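Local structure of 3-oxo-tetronate kinase (Cupriavidus necator, 5DMH) at residues Ser85-Leu98 with Asp121-Leu135. The protein catalyses the ATP-dependent phosphorylation of 3-oxo-tetronate to 3-oxo-tetronate 4-phosphate, as a member of the four-carbon acid sugar kinase family. Numbering follows the deposited sequence.
Sequences SRTIPAVEAVAQSL and DSTDAGNIGPVAEAL
Asn127 reaches from the N-cap position of one helix into the loop that leads into its neighbour, joining two helix starts of the sugar-binding N-terminal domain: one side-chain amide bonds two backbone carbonyls of loop 85-89 and probably helps hold its course. Its ND2 gives both hydrogens away, to Ser85 O at 2.8 Å and, straighter at 169°, to Ile88 O, also at 2.8 Å. Both acceptors lie in the amide plane, which fixes the rotation of the group, while its OD1 rests against Ala90 CA and Ala93 CB packs against its ND2 and CG. A cis peptide joins Gly126 to Asn127.

Beyond this grip the helices, crossing at -36°, pack closely through alanine, valine and proline side chains. Val94 puts CG1 anti to its backbone N (chi1 168°), against Ala134 CB at 3.5 Å, and CG2 alongside the carbonyl and CB of Pro130; Val131 CG2 meets Ala93 CB at 3.8 Å. The solvent-facing margin holds exposed Ala125 and Leu98, whose CD2 rests against Ala134 O at 3.8 Å and loosely against Leu135 CD2.

The end toward ADP is buried but water-mediated: one water links Arg86 O to Asp121 O and Asn127 N. Arg86 NH1 and Asp121 OD2 form a long salt bridge of charges alone, secondary on both sides: Asp39 and Asp40 pair with the guanidinium, and Thr119 holds Asp121 OD1. Between the helices, Ser97 OG donates to Ala93 O at 2.7 Å and lays its oxygen against Val131 CG1.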
loop_
_atom_site.group_PDB
_atom_site.type_symbol
_atom_site.label_atom_id
_atom_site.label_comp_id
_atom_site.label_asym_id
_atom_site.label_seq_id
_atom_site.Cartn_x
_atom_site.Cartn_y
_atom_site.Cartn_z
ATOM N N SER A 85 4.257 -6.170 -6.081
ATOM C CA SER A 85 4.077 -6.254 -7.532
ATOM C C SER A 85 4.012 -4.882 -8.197
ATOM O O SER A 85 3.709 -4.766 -9.390
ATOM C CB SER A 85 2.773 -6.973 -7.834
ATOM O OG SER A 85 1.706 -6.303 -7.173
ATOM N N ARG A 86 4.255 -3.831 -7.428
ATOM C CA ARG A 86 4.169 -2.486 -7.961
ATOM C C ARG A 86 5.191 -2.153 -9.056
ATOM O O ARG A 86 4.902 -1.360 -9.941
ATOM C CB ARG A 86 4.289 -1.480 -6.806
ATOM C CG ARG A 86 4.305 -0.010 -7.234
ATOM C CD ARG A 86 4.403 0.860 -5.976
ATOM N NE ARG A 86 3.119 0.742 -5.308
ATOM C CZ ARG A 86 2.783 1.310 -4.160
ATOM N NH1 ARG A 86 3.664 2.033 -3.464
ATOM N NH2 ARG A 86 1.556 1.114 -3.700
ATOM N N THR A 87 6.395 -2.717 -8.988
ATOM C CA THR A 87 7.435 -2.334 -9.926
ATOM C C THR A 87 8.107 -3.508 -10.646
ATOM O O THR A 87 9.078 -3.298 -11.372
ATOM C CB THR A 87 8.546 -1.510 -9.236
ATOM O OG1 THR A 87 9.167 -2.310 -8.221
ATOM C CG2 THR A 87 7.977 -0.260 -8.613
ATOM N N ILE A 88 7.621 -4.724 -10.435
ATOM C CA ILE A 88 8.109 -5.893 -11.169
ATOM C C ILE A 88 7.592 -5.813 -12.619
ATOM O O ILE A 88 6.713 -5.024 -12.915
ATOM C CB ILE A 88 7.690 -7.228 -10.453
ATOM C CG1 ILE A 88 6.180 -7.459 -10.503
ATOM C CG2 ILE A 88 8.197 -7.231 -8.997
ATOM C CD1 ILE A 88 5.713 -8.724 -9.815
ATOM N N PRO A 89 8.145 -6.612 -13.539
ATOM C CA PRO A 89 7.602 -6.640 -14.902
ATOM C C PRO A 89 6.106 -6.889 -14.951
ATOM O O PRO A 89 5.558 -7.643 -14.132
ATOM C CB PRO A 89 8.376 -7.790 -15.564
ATOM C CG PRO A 89 9.694 -7.763 -14.837
ATOM C CD PRO A 89 9.354 -7.454 -13.422
ATOM N N ALA A 90 5.454 -6.269 -15.920
ATOM C CA ALA A 90 3.992 -6.327 -16.015
ATOM C C ALA A 90 3.471 -7.766 -16.132
ATOM O O ALA A 90 2.469 -8.119 -15.493
ATOM C CB ALA A 90 3.500 -5.485 -17.178
ATOM N N VAL A 91 4.166 -8.602 -16.897
ATOM C CA VAL A 91 3.731 -9.992 -17.061
ATOM C C VAL A 91 3.703 -10.729 -15.720
ATOM O O VAL A 91 2.821 -11.547 -15.470
ATOM C CB VAL A 91 4.596 -10.754 -18.094
ATOM C CG1 VAL A 91 6.015 -10.950 -17.594
ATOM C CG2 VAL A 91 3.955 -12.083 -18.438
ATOM N N GLU A 92 4.652 -10.414 -14.849
ATOM C CA GLU A 92 4.719 -11.051 -13.539
ATOM C C GLU A 92 3.674 -10.495 -12.576
ATOM O O GLU A 92 3.078 -11.236 -11.797
ATOM C CB GLU A 92 6.115 -10.917 -12.929
ATOM C CG GLU A 92 7.212 -11.650 -13.664
ATOM C CD GLU A 92 8.580 -11.420 -13.021
ATOM O OE1 GLU A 92 8.660 -11.448 -11.778
ATOM O OE2 GLU A 92 9.562 -11.179 -13.764
ATOM N N ALA A 93 3.453 -9.188 -12.635
ATOM C CA ALA A 93 2.407 -8.558 -11.854
ATOM C C ALA A 93 1.049 -9.128 -12.223
ATOM O O ALA A 93 0.227 -9.405 -11.336
ATOM C CB ALA A 93 2.422 -7.043 -12.047
ATOM N N VAL A 94 0.801 -9.266 -13.520
ATOM C CA VAL A 94 -0.459 -9.849 -13.979
ATOM C C VAL A 94 -0.578 -11.284 -13.474
ATOM O O VAL A 94 -1.611 -11.689 -12.938
ATOM C CB VAL A 94 -0.590 -9.776 -15.514
ATOM C CG1 VAL A 94 -1.765 -10.649 -15.993
ATOM C CG2 VAL A 94 -0.749 -8.295 -15.966
ATOM N N ALA A 95 0.487 -12.054 -13.612
ATOM C CA ALA A 95 0.407 -13.471 -13.244
ATOM C C ALA A 95 0.123 -13.617 -11.749
ATOM O O ALA A 95 -0.749 -14.381 -11.342
ATOM C CB ALA A 95 1.666 -14.191 -13.622
ATOM N N GLN A 96 0.861 -12.874 -10.924
ATOM C CA GLN A 96 0.598 -12.880 -9.499
ATOM C C GLN A 96 -0.798 -12.400 -9.141
ATOM O O GLN A 96 -1.409 -12.918 -8.197
ATOM C CB GLN A 96 1.629 -12.027 -8.742
ATOM C CG GLN A 96 3.052 -12.492 -8.885
ATOM C CD GLN A 96 3.970 -11.693 -7.989
ATOM O OE1 GLN A 96 3.511 -11.000 -7.087
ATOM N NE2 GLN A 96 5.265 -11.777 -8.239
ATOM N N SER A 97 -1.294 -11.396 -9.858
ATOM C CA SER A 97 -2.599 -10.835 -9.570
ATOM C C SER A 97 -3.708 -11.791 -9.986
ATOM O O SER A 97 -4.703 -11.940 -9.278
ATOM C CB SER A 97 -2.755 -9.462 -10.214
ATOM O OG SER A 97 -1.760 -8.568 -9.729
ATOM N N LEU A 98 -3.537 -12.467 -11.114
ATOM C CA LEU A 98 -4.516 -13.481 -11.527
ATOM C C LEU A 98 -4.579 -14.680 -10.583
ATOM O O LEU A 98 -5.663 -15.248 -10.340
ATOM C CB LEU A 98 -4.203 -13.951 -12.936
ATOM C CG LEU A 98 -4.552 -12.893 -13.987
ATOM C CD1 LEU A 98 -4.036 -13.323 -15.366
ATOM C CD2 LEU A 98 -6.077 -12.640 -14.028
ATOM N N ASP A 121 1.449 5.288 -8.318
ATOM C CA ASP A 121 2.812 4.859 -8.568
ATOM C C ASP A 121 2.884 3.776 -9.646
ATOM O O ASP A 121 2.363 2.678 -9.487
ATOM C CB ASP A 121 3.474 4.357 -7.276
ATOM C CG ASP A 121 3.548 5.408 -6.199
ATOM O OD1 ASP A 121 2.652 6.288 -6.168
ATOM O OD2 ASP A 121 4.505 5.377 -5.372
ATOM N N SER A 122 3.505 4.133 -10.770
ATOM C CA SER A 122 3.569 3.273 -11.945
ATOM C C SER A 122 4.509 3.932 -12.949
ATOM O O SER A 122 4.991 5.076 -12.731
ATOM C CB SER A 122 2.185 3.102 -12.575
ATOM O OG SER A 122 1.605 4.351 -12.934
ATOM N N THR A 123 4.698 3.235 -14.059
ATOM C CA THR A 123 5.379 3.777 -15.233
ATOM C C THR A 123 4.497 3.454 -16.450
ATOM O O THR A 123 3.482 2.742 -16.320
ATOM C CB THR A 123 6.800 3.166 -15.426
ATOM O OG1 THR A 123 6.689 1.848 -15.977
ATOM C CG2 THR A 123 7.614 3.142 -14.119
ATOM N N ASP A 124 4.865 3.977 -17.623
ATOM C CA ASP A 124 4.137 3.684 -18.862
ATOM C C ASP A 124 4.112 2.169 -19.154
ATOM O O ASP A 124 3.291 1.696 -19.925
ATOM C CB ASP A 124 4.777 4.418 -20.062
ATOM C CG ASP A 124 4.551 5.922 -20.034
ATOM O OD1 ASP A 124 3.708 6.427 -19.244
ATOM O OD2 ASP A 124 5.216 6.601 -20.834
ATOM N N ALA A 125 5.026 1.416 -18.547
ATOM C CA ALA A 125 5.083 -0.036 -18.728
ATOM C C ALA A 125 4.137 -0.776 -17.772
ATOM O O ALA A 125 3.875 -1.953 -17.952
ATOM C CB ALA A 125 6.497 -0.546 -18.572
ATOM N N GLY A 126 3.610 -0.092 -16.773
ATOM C CA GLY A 126 2.692 -0.712 -15.830
ATOM C C GLY A 126 2.967 -0.317 -14.401
ATOM O O GLY A 126 3.830 0.531 -14.162
ATOM N N ASN A 127 2.250 -0.887 -13.441
ATOM C CA ASN A 127 1.449 -2.089 -13.612
ATOM C C ASN A 127 -0.050 -1.904 -13.363
ATOM O O ASN A 127 -0.794 -2.876 -13.377
ATOM C CB ASN A 127 2.012 -3.149 -12.659
ATOM C CG ASN A 127 3.419 -3.581 -13.054
ATOM O OD1 ASN A 127 3.765 -3.560 -14.233
ATOM N ND2 ASN A 127 4.233 -3.983 -12.070
ATOM N N ILE A 128 -0.493 -0.664 -13.137
ATOM C CA ILE A 128 -1.899 -0.421 -12.827
ATOM C C ILE A 128 -2.797 -0.814 -14.004
ATOM O O ILE A 128 -3.776 -1.568 -13.845
ATOM C CB ILE A 128 -2.153 1.055 -12.397
ATOM C CG1 ILE A 128 -1.343 1.371 -11.129
ATOM C CG2 ILE A 128 -3.661 1.307 -12.227
ATOM C CD1 ILE A 128 -1.360 2.825 -10.733
ATOM N N GLY A 129 -2.452 -0.331 -15.194
ATOM C CA GLY A 129 -3.190 -0.686 -16.392
ATOM C C GLY A 129 -3.204 -2.181 -16.707
ATOM O O GLY A 129 -4.270 -2.763 -16.914
ATOM N N PRO A 130 -2.021 -2.803 -16.790
ATOM C CA PRO A 130 -2.011 -4.223 -17.171
ATOM C C PRO A 130 -2.747 -5.103 -16.172
ATOM O O PRO A 130 -3.518 -5.978 -16.604
ATOM C CB PRO A 130 -0.522 -4.561 -17.208
ATOM C CG PRO A 130 0.120 -3.278 -17.625
ATOM C CD PRO A 130 -0.686 -2.201 -16.946
ATOM N N VAL A 131 -2.602 -4.825 -14.890
ATOM C CA VAL A 131 -3.273 -5.633 -13.864
ATOM C C VAL A 131 -4.798 -5.417 -13.860
ATOM O O VAL A 131 -5.563 -6.387 -13.878
ATOM C CB VAL A 131 -2.677 -5.432 -12.463
ATOM C CG1 VAL A 131 -3.554 -6.059 -11.419
ATOM C CG2 VAL A 131 -1.276 -6.051 -12.379
ATOM N N ALA A 132 -5.247 -4.167 -13.871
ATOM C CA ALA A 132 -6.672 -3.901 -13.890
ATOM C C ALA A 132 -7.306 -4.552 -15.105
ATOM O O ALA A 132 -8.389 -5.166 -15.019
ATOM C CB ALA A 132 -6.962 -2.404 -13.869
ATOM N N GLU A 133 -6.685 -4.393 -16.265
ATOM C CA GLU A 133 -7.298 -4.935 -17.478
ATOM C C GLU A 133 -7.340 -6.458 -17.442
ATOM O O GLU A 133 -8.322 -7.062 -17.899
ATOM C CB GLU A 133 -6.577 -4.449 -18.749
ATOM C CG GLU A 133 -6.854 -3.008 -19.050
ATOM C CD GLU A 133 -6.230 -2.507 -20.344
ATOM O OE1 GLU A 133 -5.140 -2.960 -20.734
ATOM O OE2 GLU A 133 -6.843 -1.635 -20.972
ATOM N N ALA A 134 -6.307 -7.072 -16.872
ATOM C CA ALA A 134 -6.253 -8.525 -16.792
ATOM C C ALA A 134 -7.339 -9.032 -15.844
ATOM O O ALA A 134 -7.942 -10.079 -16.078
ATOM C CB ALA A 134 -4.881 -9.004 -16.324
ATOM N N LEU A 135 -7.538 -8.317 -14.747
ATOM C CA LEU A 135 -8.527 -8.714 -13.766
ATOM C C LEU A 135 -9.936 -8.586 -14.342
ATOM O O LEU A 135 -10.760 -9.495 -14.165
ATOM C CB LEU A 135 -8.384 -7.887 -12.500
ATOM C CG LEU A 135 -7.151 -8.167 -11.630
ATOM C CD1 LEU A 135 -7.097 -7.167 -10.534
ATOM C CD2 LEU A 135 -7.112 -9.582 -11.041
HETATM O O HOH W 1 2.565 0.147 -10.635
HETATM O O HOH W 2 5.767 0.376 -11.917
#